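Local atomic coordinates of trans-4-hydroxy-L-proline dehydratase (Clostridioides difficile 70-100-2010, PDB entry 6VXC), a protein that uses a glycyl radical to dehydrate trans-4-hydroxy-L-proline to (S)-1-pyrroline-5-carboxylate in the anaerobic breakdown of hydroxyproline. Residues K190-L195 and I226-M231; L543-T546 and D550-E553; Y631-M636 and C710-H715. All coordinates share one frame; numbering follows the deposited sequence.

Contact 1. Residues K190-L195 and I226-M231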
loop_
_atom_site.group_PDB
_atom_site.type_symbol
_atom_site.label_atom_id
_atom_site.label_comp_id
_atom_site.label_asym_id
_atom_site.label_seq_id
_atom_site.Cartn_x
_atom_site.Cartn_y
_atom_site.Cartn_z
ATOM N N LYS A 190 -23.686 -8.601 -9.194
ATOM C CA LYS A 190 -24.271 -9.640 -8.356
ATOM C C LYS A 190 -24.333 -9.148 -6.922
ATOM O O LYS A 190 -23.463 -8.401 -6.475
ATOM C CB LYS A 190 -23.471 -10.957 -8.401
ATOM C CG LYS A 190 -23.539 -11.667 -9.735
ATOM C CD LYS A 190 -22.706 -12.946 -9.756
ATOM C CE LYS A 190 -23.047 -13.791 -10.980
ATOM N NZ LYS A 190 -22.090 -14.894 -11.185
ATOM N N GLY A 191 -25.384 -9.565 -6.209
ATOM C CA GLY A 191 -25.417 -9.451 -4.770
ATOM C C GLY A 191 -24.883 -10.721 -4.138
ATOM O O GLY A 191 -24.527 -11.674 -4.823
ATOM N N PHE A 192 -24.814 -10.722 -2.806
ATOM C CA PHE A 192 -24.287 -11.893 -2.120
ATOM C C PHE A 192 -25.272 -13.055 -2.072
ATOM O O PHE A 192 -24.841 -14.203 -1.897
ATOM C CB PHE A 192 -23.809 -11.501 -0.723
ATOM C CG PHE A 192 -22.490 -10.790 -0.758
ATOM C CD1 PHE A 192 -21.303 -11.508 -0.764
ATOM C CD2 PHE A 192 -22.434 -9.404 -0.855
ATOM C CE1 PHE A 192 -20.068 -10.851 -0.840
ATOM C CE2 PHE A 192 -21.203 -8.742 -0.928
ATOM C CZ PHE A 192 -20.025 -9.462 -0.921
ATOM N N LEU A 193 -26.570 -12.799 -2.260
ATOM C CA LEU A 193 -27.498 -13.900 -2.476
ATOM C C LEU A 193 -27.229 -14.580 -3.808
ATOM O O LEU A 193 -27.334 -15.806 -3.907
ATOM C CB LEU A 193 -28.944 -13.413 -2.415
ATOM C CG LEU A 193 -29.413 -12.949 -1.053
ATOM C CD1 LEU A 193 -30.784 -12.327 -1.193
ATOM C CD2 LEU A 193 -29.433 -14.123 -0.072
ATOM N N ASP A 194 -26.886 -13.800 -4.843
ATOM C CA ASP A 194 -26.503 -14.385 -6.131
ATOM C C ASP A 194 -25.244 -15.237 -6.003
ATOM O O ASP A 194 -25.155 -16.334 -6.569
ATOM C CB ASP A 194 -26.249 -13.296 -7.171
ATOM C CG ASP A 194 -27.484 -12.502 -7.524
ATOM O OD1 ASP A 194 -28.584 -13.092 -7.614
ATOM O OD2 ASP A 194 -27.335 -11.274 -7.729
ATOM N N LEU A 195 -24.219 -14.702 -5.334
ATOM C CA LEU A 195 -22.973 -15.445 -5.192
ATOM C C LEU A 195 -23.225 -16.722 -4.412
ATOM O O LEU A 195 -22.699 -17.782 -4.755
ATOM C CB LEU A 195 -21.922 -14.571 -4.502
ATOM C CG LEU A 195 -21.452 -13.337 -5.299
ATOM C CD1 LEU A 195 -20.651 -12.347 -4.441
ATOM C CD2 LEU A 195 -20.615 -13.768 -6.479
ATOM N N ILE A 226 -21.187 -19.267 4.010
ATOM C CA ILE A 226 -21.423 -18.634 5.299
ATOM C C ILE A 226 -21.057 -17.153 5.247
ATOM O O ILE A 226 -21.744 -16.314 5.833
ATOM C CB ILE A 226 -20.656 -19.392 6.399
ATOM C CG1 ILE A 226 -21.262 -20.805 6.581
ATOM C CG2 ILE A 226 -20.659 -18.587 7.681
ATOM C CD1 ILE A 226 -20.383 -21.772 7.367
ATOM N N ALA A 227 -19.972 -16.811 4.550
ATOM C CA ALA A 227 -19.608 -15.404 4.397
ATOM C C ALA A 227 -20.700 -14.616 3.671
ATOM O O ALA A 227 -20.966 -13.458 4.014
ATOM C CB ALA A 227 -18.271 -15.291 3.659
ATOM N N CYS A 228 -21.330 -15.221 2.657
ATOM C CA CYS A 228 -22.443 -14.563 1.968
ATOM C C CYS A 228 -23.585 -14.263 2.929
ATOM O O CYS A 228 -24.147 -13.160 2.919
ATOM C CB CYS A 228 -22.958 -15.425 0.811
ATOM S SG CYS A 228 -21.855 -15.627 -0.610
ATOM N N ASP A 229 -23.966 -15.254 3.745
ATOM C CA ASP A 229 -25.009 -15.033 4.743
ATOM C C ASP A 229 -24.655 -13.878 5.666
ATOM O O ASP A 229 -25.533 -13.123 6.093
ATOM C CB ASP A 229 -25.243 -16.295 5.582
ATOM C CG ASP A 229 -25.863 -17.428 4.797
ATOM O OD1 ASP A 229 -26.580 -17.153 3.814
ATOM O OD2 ASP A 229 -25.643 -18.596 5.187
ATOM N N ALA A 230 -23.381 -13.766 6.043
ATOM C CA ALA A 230 -22.980 -12.669 6.909
ATOM C C ALA A 230 -23.221 -11.319 6.232
ATOM O O ALA A 230 -23.689 -10.370 6.872
ATOM C CB ALA A 230 -21.518 -12.834 7.320
ATOM N N MET A 231 -22.904 -11.205 4.945
ATOM C CA MET A 231 -23.133 -9.925 4.276
ATOM C C MET A 231 -24.623 -9.602 4.212
ATOM O O MET A 231 -25.025 -8.450 4.406
ATOM C CB MET A 231 -22.508 -9.927 2.875
ATOM C CG MET A 231 -20.975 -10.017 2.887
ATOM S SD MET A 231 -20.183 -8.685 3.794
ATOM C CE MET A 231 -20.541 -7.278 2.764
#
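A Met-aromatic contact joins the first turn of helix 192-205 to the middle of the long helix 214-248, with the Phe192 ring lying against the side chain of Met231. The methionine comes over one face of the ring. Its CG sits almost exactly above the middle, 3.7 Å from the centroid of the Phe192 ring and 3° off the ring normal, a CH-pi contact. Met231 CB rests over the root of the ring, 3.7 Å from Phe192 CG, while the methyl CE lies 4.0 Å from Phe192 CE2, at the height of CG but just beyond that side of the ring. The sulfur stands higher: Met231 SD is 5.0 Å from the Phe192 centroid. This follows from bends at chi2 (-58°) and chi3 (-68°), which lift SD off the face and bring CE back down beside the ring.

Both helices lie in the pyruvate formate lyase-like region, and Leu543 of helix 542-546 packs on both Met231 and Phe192. Near the plane of the Phe192 ring, at its edge, lies Cys228 SG, 4.2 Å from Phe192 CD1. The same sulfur meets Leu195 CB at 4.0 Å, one turn further along helix 192-205, and Cys228 CB and SG both lie 3.5 Å from Phe192 O. All four of these residues are buried, and no hydrogen bond crosses between the segments. Gly191 stands at the N-cap of helix 192-205, where its N-H is taken up by Asp194 OD2 at 3.0 Å, on the anti side but tilted out of the carboxylate plane.

Contact 2. Residues L543-T546 and D550-E553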
loop_
_atom_site.group_PDB
_atom_site.type_symbol
_atom_site.label_atom_id
_atom_site.label_comp_id
_atom_site.label_asym_id
_atom_site.label_seq_id
_atom_site.Cartn_x
_atom_site.Cartn_y
_atom_site.Cartn_z
ATOM N N LEU A 543 -14.719 -14.470 2.806
ATOM C CA LEU A 543 -15.435 -13.326 2.243
ATOM C C LEU A 543 -14.697 -12.783 1.022
ATOM O O LEU A 543 -15.270 -12.691 -0.064
ATOM C CB LEU A 543 -15.650 -12.226 3.289
ATOM C CG LEU A 543 -16.331 -10.953 2.752
ATOM C CD1 LEU A 543 -17.721 -11.288 2.180
ATOM C CD2 LEU A 543 -16.462 -9.853 3.830
ATOM N N MET A 544 -13.402 -12.492 1.152
ATOM C CA MET A 544 -12.674 -11.993 -0.015
ATOM C C MET A 544 -12.782 -12.961 -1.193
ATOM O O MET A 544 -12.913 -12.534 -2.346
ATOM C CB MET A 544 -11.206 -11.730 0.330
ATOM C CG MET A 544 -10.384 -11.184 -0.846
ATOM S SD MET A 544 -10.806 -9.461 -1.235
ATOM C CE MET A 544 -10.094 -8.662 0.198
ATOM N N SER A 545 -12.755 -14.270 -0.920
ATOM C CA SER A 545 -12.805 -15.242 -2.003
ATOM C C SER A 545 -14.083 -15.123 -2.826
ATOM O O SER A 545 -14.069 -15.419 -4.023
ATOM C CB SER A 545 -12.652 -16.660 -1.448
ATOM O OG SER A 545 -11.418 -16.806 -0.765
ATOM N N THR A 546 -15.200 -14.712 -2.215
ATOM C CA THR A 546 -16.459 -14.672 -2.956
ATOM C C THR A 546 -16.441 -13.657 -4.090
ATOM O O THR A 546 -17.217 -13.801 -5.037
ATOM C CB THR A 546 -17.643 -14.353 -2.033
ATOM O OG1 THR A 546 -17.486 -13.031 -1.490
ATOM C CG2 THR A 546 -17.780 -15.399 -0.889
ATOM N N ASP A 550 -11.650 -16.358 -9.894
ATOM C CA ASP A 550 -11.690 -17.744 -9.939
ATOM C C ASP A 550 -11.922 -18.506 -8.657
ATOM O O ASP A 550 -12.047 -19.671 -8.752
ATOM C CB ASP A 550 -11.063 -18.435 -11.146
ATOM C CG ASP A 550 -10.957 -17.544 -12.368
ATOM O OD1 ASP A 550 -11.854 -16.810 -12.691
ATOM O OD2 ASP A 550 -9.930 -17.590 -12.980
ATOM N N CYS A 551 -12.127 -17.828 -7.517
ATOM C CA CYS A 551 -12.144 -18.648 -6.309
ATOM C C CYS A 551 -13.349 -19.583 -6.288
ATOM O O CYS A 551 -13.209 -20.774 -5.988
ATOM C CB CYS A 551 -12.122 -17.759 -5.059
ATOM S SG CYS A 551 -10.613 -16.747 -4.905
ATOM N N ILE A 552 -14.541 -19.068 -6.617
ATOM C CA ILE A 552 -15.743 -19.908 -6.592
ATOM C C ILE A 552 -15.634 -21.027 -7.621
ATOM O O ILE A 552 -15.832 -22.207 -7.304
ATOM C CB ILE A 552 -17.014 -19.049 -6.800
ATOM C CG1 ILE A 552 -17.268 -18.154 -5.580
ATOM C CG2 ILE A 552 -18.231 -19.913 -7.128
ATOM C CD1 ILE A 552 -18.402 -17.135 -5.748
ATOM N N GLU A 553 -15.281 -20.678 -8.858
ATOM C CA GLU A 553 -15.152 -21.678 -9.917
ATOM C C GLU A 553 -14.118 -22.745 -9.569
ATOM O O GLU A 553 -14.342 -23.938 -9.810
ATOM C CB GLU A 553 -14.797 -20.984 -11.235
ATOM C CG GLU A 553 -14.516 -21.894 -12.410
ATOM C CD GLU A 553 -14.178 -21.118 -13.689
ATOM O OE1 GLU A 553 -14.302 -19.875 -13.692
ATOM O OE2 GLU A 553 -13.770 -21.752 -14.685
HETATM O O HOH W 1 -14.991 -16.307 -7.276
#
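Cys551 faces Ser545 across the short loop that joins helix 542-546 to helix 551-554, where the chain turns sharply. From the backbone outward, Cys551 CB comes first to the carbonyl oxygen of Ser545, at 3.2 Å, and then to the Ser545 CB, 3.8 Å away. Cys551 SG continues alongside the serine, 3.8 Å from Ser545 O and 3.9 Å from Ser545 CA; chi1 of -63° sets the sulfur beside its own backbone N and opposite the carbonyl carbon. The hydroxyl of Ser545 is engaged elsewhere, by Tyr558 N and Cys541 O, so the serine meets the cysteine through carbon and its backbone carbonyl.

The next residue, Ile552, reaches across with its CG1 branch, whose extended course (chi2 173°) brings CD1 to 3.6 Å from the Thr546 carbonyl oxygen. A water links the backbones between these two points of packing: it accepts from Ile552 N at 2.9 Å and gives a long, weak bond to Ser545 O. Thr546 OG1 turns back along its own helix to Leu543 O (2.7 Å), in the carbonyl plane, and that oxygen also takes the N-H of Thr546.

Around the two short helices, helix 192-205 supplies Leu195 and Ile199 against Ile552, helix 214-248 brings Met224 against Ser545, Thr546 and Ile552, and Val290 of helix 276-293 packs on Leu543 and Met544.

Contact 3. Residues Y631-M636 and C710-H715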
loop_
_atom_site.group_PDB
_atom_site.type_symbol
_atom_site.label_atom_id
_atom_site.label_comp_id
_atom_site.label_asym_id
_atom_site.label_seq_id
_atom_site.Cartn_x
_atom_site.Cartn_y
_atom_site.Cartn_z
ATOM N N TYR A 631 27.678 6.706 -17.328
ATOM C CA TYR A 631 28.647 6.079 -16.430
ATOM C C TYR A 631 27.958 5.593 -15.161
ATOM O O TYR A 631 28.177 4.464 -14.706
ATOM C CB TYR A 631 29.771 7.049 -16.078
ATOM C CG TYR A 631 30.943 6.371 -15.416
ATOM C CD1 TYR A 631 30.933 6.084 -14.063
ATOM C CD2 TYR A 631 32.064 6.010 -16.158
ATOM C CE1 TYR A 631 31.998 5.460 -13.458
ATOM C CE2 TYR A 631 33.147 5.386 -15.558
ATOM C CZ TYR A 631 33.099 5.110 -14.203
ATOM O OH TYR A 631 34.149 4.497 -13.576
ATOM N N ALA A 632 27.097 6.435 -14.582
ATOM C CA ALA A 632 26.340 6.017 -13.410
ATOM C C ALA A 632 25.115 5.186 -13.801
ATOM O O ALA A 632 24.800 4.186 -13.147
ATOM C CB ALA A 632 25.905 7.243 -12.607
ATOM N N ASP A 633 24.429 5.569 -14.879
ATOM C CA ASP A 633 23.157 4.932 -15.192
ATOM C C ASP A 633 23.326 3.494 -15.667
ATOM O O ASP A 633 22.432 2.670 -15.450
ATOM C CB ASP A 633 22.403 5.740 -16.246
ATOM C CG ASP A 633 21.950 7.101 -15.729
ATOM O OD1 ASP A 633 22.091 7.364 -14.515
ATOM O OD2 ASP A 633 21.421 7.885 -16.544
ATOM N N GLU A 634 24.445 3.173 -16.319
ATOM C CA GLU A 634 24.689 1.787 -16.698
ATOM C C GLU A 634 24.886 0.910 -15.473
ATOM O O GLU A 634 24.574 -0.286 -15.503
ATOM C CB GLU A 634 25.921 1.686 -17.599
ATOM C CG GLU A 634 25.692 2.156 -19.004
ATOM C CD GLU A 634 26.954 2.116 -19.845
ATOM O OE1 GLU A 634 28.028 1.736 -19.313
ATOM O OE2 GLU A 634 26.868 2.475 -21.038
ATOM N N ILE A 635 25.457 1.476 -14.413
ATOM C CA ILE A 635 25.596 0.739 -13.165
ATOM C C ILE A 635 24.234 0.543 -12.524
ATOM O O ILE A 635 23.928 -0.541 -12.006
ATOM C CB ILE A 635 26.589 1.463 -12.239
ATOM C CG1 ILE A 635 27.983 1.430 -12.878
ATOM C CG2 ILE A 635 26.619 0.821 -10.860
ATOM C CD1 ILE A 635 29.057 2.023 -12.014
ATOM N N MET A 636 23.384 1.575 -12.566
ATOM C CA MET A 636 22.003 1.396 -12.132
ATOM C C MET A 636 21.355 0.225 -12.852
ATOM O O MET A 636 20.669 -0.595 -12.239
ATOM C CB MET A 636 21.188 2.674 -12.336
ATOM C CG MET A 636 19.698 2.504 -11.956
ATOM S SD MET A 636 18.675 1.724 -13.223
ATOM C CE MET A 636 18.532 3.071 -14.402
ATOM N N CYS A 710 15.771 7.648 -15.067
ATOM C CA CYS A 710 14.802 6.670 -14.574
ATOM C C CYS A 710 14.230 5.808 -15.695
ATOM O O CYS A 710 13.861 4.653 -15.460
ATOM C CB CYS A 710 13.662 7.387 -13.835
ATOM S SG CYS A 710 14.165 8.155 -12.297
ATOM N N ALA A 711 14.122 6.353 -16.903
ATOM C CA ALA A 711 13.574 5.578 -18.010
ATOM C C ALA A 711 14.514 4.472 -18.483
ATOM O O ALA A 711 14.065 3.560 -19.188
ATOM C CB ALA A 711 13.231 6.502 -19.175
ATOM N N LYS A 712 15.792 4.513 -18.091
ATOM C CA LYS A 712 16.748 3.478 -18.469
ATOM C C LYS A 712 16.554 2.196 -17.669
ATOM O O LYS A 712 17.107 1.158 -18.041
ATOM C CB LYS A 712 18.179 4.008 -18.306
ATOM C CG LYS A 712 18.493 5.194 -19.220
ATOM C CD LYS A 712 19.851 5.816 -18.890
ATOM C CE LYS A 712 20.060 7.130 -19.649
ATOM N NZ LYS A 712 21.382 7.727 -19.287
ATOM N N MET A 713 15.793 2.265 -16.584
ATOM C CA MET A 713 15.296 1.093 -15.887
ATOM C C MET A 713 14.111 0.518 -16.665
ATOM O O MET A 713 13.259 1.262 -17.154
ATOM C CB MET A 713 14.888 1.495 -14.467
ATOM C CG MET A 713 14.410 0.392 -13.565
ATOM S SD MET A 713 13.883 1.008 -11.955
ATOM C CE MET A 713 15.478 1.274 -11.185
ATOM N N ASP A 714 14.061 -0.811 -16.790
ATOM C CA ASP A 714 13.008 -1.431 -17.599
ATOM C C ASP A 714 11.762 -1.607 -16.733
ATOM O O ASP A 714 11.543 -2.648 -16.113
ATOM C CB ASP A 714 13.470 -2.752 -18.205
ATOM C CG ASP A 714 12.566 -3.202 -19.352
ATOM O OD1 ASP A 714 11.532 -2.538 -19.576
ATOM O OD2 ASP A 714 12.888 -4.189 -20.040
ATOM N N HIS A 715 10.921 -0.574 -16.716
ATOM C CA HIS A 715 9.717 -0.601 -15.898
ATOM C C HIS A 715 8.783 -1.738 -16.287
ATOM O O HIS A 715 8.078 -2.272 -15.428
ATOM C CB HIS A 715 8.997 0.748 -15.997
ATOM C CG HIS A 715 9.876 1.897 -15.628
ATOM N ND1 HIS A 715 9.945 2.390 -14.349
ATOM C CD2 HIS A 715 10.778 2.602 -16.353
ATOM C CE1 HIS A 715 10.846 3.357 -14.297
ATOM N NE2 HIS A 715 11.362 3.509 -15.502
#
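A salt bridge from buried Asp633 to the partly exposed Lys712, a lysine with two further acid partners, is the striking feature here. Lys712 NZ gives a hydrogen bond to Asp633 OD2 at 2.7 Å, and OD2 receives it on its anti lone pair, turned away from the other carboxylate oxygen. The lysine chain is extended beyond CG and meets the aspartate at about a right angle, its CD packing 3.7 Å from Asp633 CB. Asp628 and Asp630 also form salt bridges with NZ, and the three aspartates together probably favour a charged lysine. Ser709 OG gives Asp633 OD2 a second partner.

The contact joins helix 630-647, in the pyruvate formate lyase-like region, to the C-terminal end of helix 703-711 and the residues after it, in the glycine-radical region. Here a second, apolar patch is made by two methionines crossing at about a right angle. Met636 SD lies 3.8 Å from Met713 CE, and the Met636 CE presses on the backbone, 3.6 Å from Met713 N, as well as on Lys712 CB. Bends at chi2 (-81°) and chi3 (-74°) of Met636 carry its methyl there.

Near the end of helix 703-711, the chain is held back on itself at Cys710 O. His715 NE2 donates to this oxygen at 2.7 Å from above the carbonyl plane, while Met713 N approaches from the opposite face at 3.3 Å.

Contacts 1 and 2 are neighbours, their centres 11 Å apart, and pack directly on each other: Phe192 CE1 lies 3.4 Å from Thr546 OG1, and Met231 CG 3.6 Å from Leu543 CD1. Contact 1 is wholly buried and contact 2 largely so, with Ile552 partly exposed. Contact 1 relies on aromatic and sulfur packing between helices, whereas contact 2 joins two short helices, close in sequence, through carbonyl-to-carbon contacts and a water. Contact 3 stands apart, its centre about 49 Å from that of contact 1, on the opposite side of the chain's centre. Buried except for the partly exposed Lys712, it alone has a salt bridge between its segments, and it joins the pyruvate formate lyase-like and glycine-radical regions.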